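Long-range contact in putative ATP-dependent endonuclease of the OLD family (Thermus scotoductus, PDB 6P74), which degrades linear or supercoiled double-stranded DNA from 5' to 3', nicks and linearizes circular DNA, and has a DNA-stimulated ATPase activity: residues Val48-Arg53 against Val103-Leu108. Residues are numbered along the deposited sequence; the frame is centred on the assembly and turned at random.
Sequences VWPSLR and VDLEPL. With SO4 (sulfate ion), chain K.
Under one face of the W49 indole, near its margin, lies P50 CD; the methyl L105 CD2 comes in obliquely on the same side of the ring plane, while a sulfate sits at the ring's edge with the sulfur in plane. Closest to the methyl of L105 is the benzo side of the ring, W49 CZ2 to L105 CD2 being 3.9 Å. With CG anti to the backbone N (chi1 -173°), the W49 indole extends over P50 CD toward the strand, and NE1 donates a hydrogen bond to sulfate O2 (3.0 Å, 158° at the hydrogen). The same ion takes a more bent bond from the strand: L105 N to sulfate O1 is 2.9 Å, at 132°. L105 CD2 also meets the proline ring, 4.1 Å from P50 CG. Further along, V103 wedges its two methyls against the backbone of the loop; CG2 presses on S51 CA at 3.5 Å, and CG1 faces L52, 4.0 Å from L52 CD1. V125 and R130 of helix 127-132 touch both W49 and L105, and L92 of the neighbouring strand 85-97 touches P50. Thus the loop that follows helix 34-45 is laid against strand 100-109 of the antiparallel sheet in the N-terminal part of the ATPase domain, away from the ATP-binding P-loop and the nuclease metal site. No direct hydrogen bond joins the two segments: their own contact is apolar, and the polar link runs through a sulfate that probably came in with the crystallisation medium, gripped from both segments by neutral N-H donors, one from W49 and one from L105.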
loop_
_atom_site.group_PDB
_atom_site.type_symbol
_atom_site.label_atom_id
_atom_site.label_comp_id
_atom_site.label_asym_id
_atom_site.label_seq_id
_atom_site.Cartn_x
_atom_site.Cartn_y
_atom_site.Cartn_z
ATOM N N VAL A 48 -2.168 8.325 12.920
ATOM C CA VAL A 48 -1.673 7.157 13.643
ATOM C C VAL A 48 -0.324 7.501 14.263
ATOM O O VAL A 48 0.600 7.924 13.557
ATOM C CB VAL A 48 -1.551 5.927 12.727
ATOM C CG1 VAL A 48 -0.351 5.068 13.142
ATOM C CG2 VAL A 48 -2.816 5.113 12.803
ATOM N N TRP A 49 -0.204 7.292 15.573
ATOM C CA TRP A 49 1.037 7.618 16.255
ATOM C C TRP A 49 2.190 6.817 15.655
ATOM O O TRP A 49 2.109 5.583 15.582
ATOM C CB TRP A 49 0.942 7.343 17.753
ATOM C CG TRP A 49 2.167 7.835 18.441
ATOM C CD1 TRP A 49 3.318 7.135 18.670
ATOM C CD2 TRP A 49 2.397 9.161 18.932
ATOM N NE1 TRP A 49 4.239 7.938 19.298
ATOM C CE2 TRP A 49 3.700 9.185 19.473
ATOM C CE3 TRP A 49 1.620 10.326 18.984
ATOM C CZ2 TRP A 49 4.244 10.326 20.056
ATOM C CZ3 TRP A 49 2.158 11.457 19.569
ATOM C CH2 TRP A 49 3.457 11.451 20.097
ATOM N N PRO A 50 3.269 7.470 15.230
ATOM C CA PRO A 50 4.391 6.750 14.606
ATOM C C PRO A 50 5.037 5.791 15.588
ATOM O O PRO A 50 5.513 6.193 16.647
ATOM C CB PRO A 50 5.366 7.870 14.218
ATOM C CG PRO A 50 4.610 9.129 14.349
ATOM C CD PRO A 50 3.525 8.911 15.339
ATOM N N SER A 51 5.067 4.517 15.222
ATOM C CA SER A 51 5.760 3.533 16.037
ATOM C C SER A 51 6.305 2.455 15.108
ATOM O O SER A 51 6.232 2.573 13.880
ATOM C CB SER A 51 4.831 2.980 17.122
ATOM O OG SER A 51 3.679 2.385 16.559
ATOM N N LEU A 52 6.875 1.408 15.702
ATOM C CA LEU A 52 7.398 0.311 14.903
ATOM C C LEU A 52 6.302 -0.320 14.045
ATOM O O LEU A 52 6.588 -0.850 12.965
ATOM C CB LEU A 52 8.054 -0.721 15.826
ATOM C CG LEU A 52 8.973 -1.762 15.184
ATOM C CD1 LEU A 52 10.063 -1.103 14.335
ATOM C CD2 LEU A 52 9.584 -2.668 16.265
ATOM N N ARG A 53 5.043 -0.264 14.505
ATOM C CA ARG A 53 3.894 -0.731 13.731
ATOM C C ARG A 53 3.599 0.137 12.518
ATOM O O ARG A 53 2.714 -0.216 11.728
ATOM C CB ARG A 53 2.634 -0.775 14.599
ATOM C CG ARG A 53 2.556 -1.909 15.602
ATOM C CD ARG A 53 1.325 -1.754 16.494
ATOM N NE ARG A 53 1.147 -0.365 16.920
ATOM C CZ ARG A 53 0.775 0.004 18.143
ATOM N NH1 ARG A 53 0.545 -0.911 19.076
ATOM N NH2 ARG A 53 0.644 1.293 18.435
ATOM N N VAL A 103 11.816 2.825 16.491
ATOM C CA VAL A 103 11.607 4.134 15.899
ATOM C C VAL A 103 11.596 5.167 17.011
ATOM O O VAL A 103 11.119 4.898 18.119
ATOM C CB VAL A 103 10.313 4.190 15.055
ATOM C CG1 VAL A 103 10.141 2.902 14.261
ATOM C CG2 VAL A 103 9.111 4.444 15.925
ATOM N N ASP A 104 12.158 6.335 16.720
ATOM C CA ASP A 104 12.141 7.479 17.616
ATOM C C ASP A 104 11.460 8.643 16.910
ATOM O O ASP A 104 11.639 8.840 15.704
ATOM C CB ASP A 104 13.562 7.876 18.034
ATOM C CG ASP A 104 14.376 6.696 18.528
ATOM O OD1 ASP A 104 13.961 6.051 19.518
ATOM O OD2 ASP A 104 15.436 6.413 17.921
ATOM N N LEU A 105 10.669 9.400 17.657
ATOM C CA LEU A 105 10.081 10.645 17.177
ATOM C C LEU A 105 10.739 11.761 17.975
ATOM O O LEU A 105 10.428 11.953 19.149
ATOM C CB LEU A 105 8.565 10.640 17.343
ATOM C CG LEU A 105 7.806 11.828 16.746
ATOM C CD1 LEU A 105 8.051 11.944 15.250
ATOM C CD2 LEU A 105 6.315 11.720 17.057
ATOM N N GLU A 106 11.660 12.478 17.361
ATOM C CA GLU A 106 12.336 13.405 18.245
ATOM C C GLU A 106 11.940 14.841 17.944
ATOM O O GLU A 106 11.804 15.220 16.770
ATOM C CB GLU A 106 13.856 13.293 18.131
ATOM C CG GLU A 106 14.423 11.925 18.369
ATOM C CD GLU A 106 15.876 11.858 17.949
ATOM O OE1 GLU A 106 16.752 11.896 18.844
ATOM O OE2 GLU A 106 16.136 11.803 16.718
ATOM N N PRO A 107 11.791 15.664 18.982
ATOM C CA PRO A 107 11.607 17.095 18.766
ATOM C C PRO A 107 12.942 17.782 18.514
ATOM O O PRO A 107 13.986 17.404 19.054
ATOM C CB PRO A 107 10.979 17.564 20.082
ATOM C CG PRO A 107 11.643 16.691 21.105
ATOM C CD PRO A 107 11.826 15.328 20.419
ATOM N N LEU A 108 12.888 18.810 17.685
ATOM C CA LEU A 108 14.054 19.581 17.294
ATOM C C LEU A 108 13.755 21.054 17.501
ATOM O O LEU A 108 12.639 21.509 17.239
ATOM C CB LEU A 108 14.430 19.343 15.813
ATOM C CG LEU A 108 14.977 17.990 15.377
ATOM C CD1 LEU A 108 15.279 18.032 13.888
ATOM C CD2 LEU A 108 16.225 17.640 16.161
HETATM S S SO4 K . 8.002 6.885 19.880
HETATM O O1 SO4 K . 9.191 7.579 19.386
HETATM O O2 SO4 K . 7.007 7.845 20.349
HETATM O O3 SO4 K . 7.410 6.073 18.817
HETATM O O4 SO4 K . 8.397 6.019 20.987
#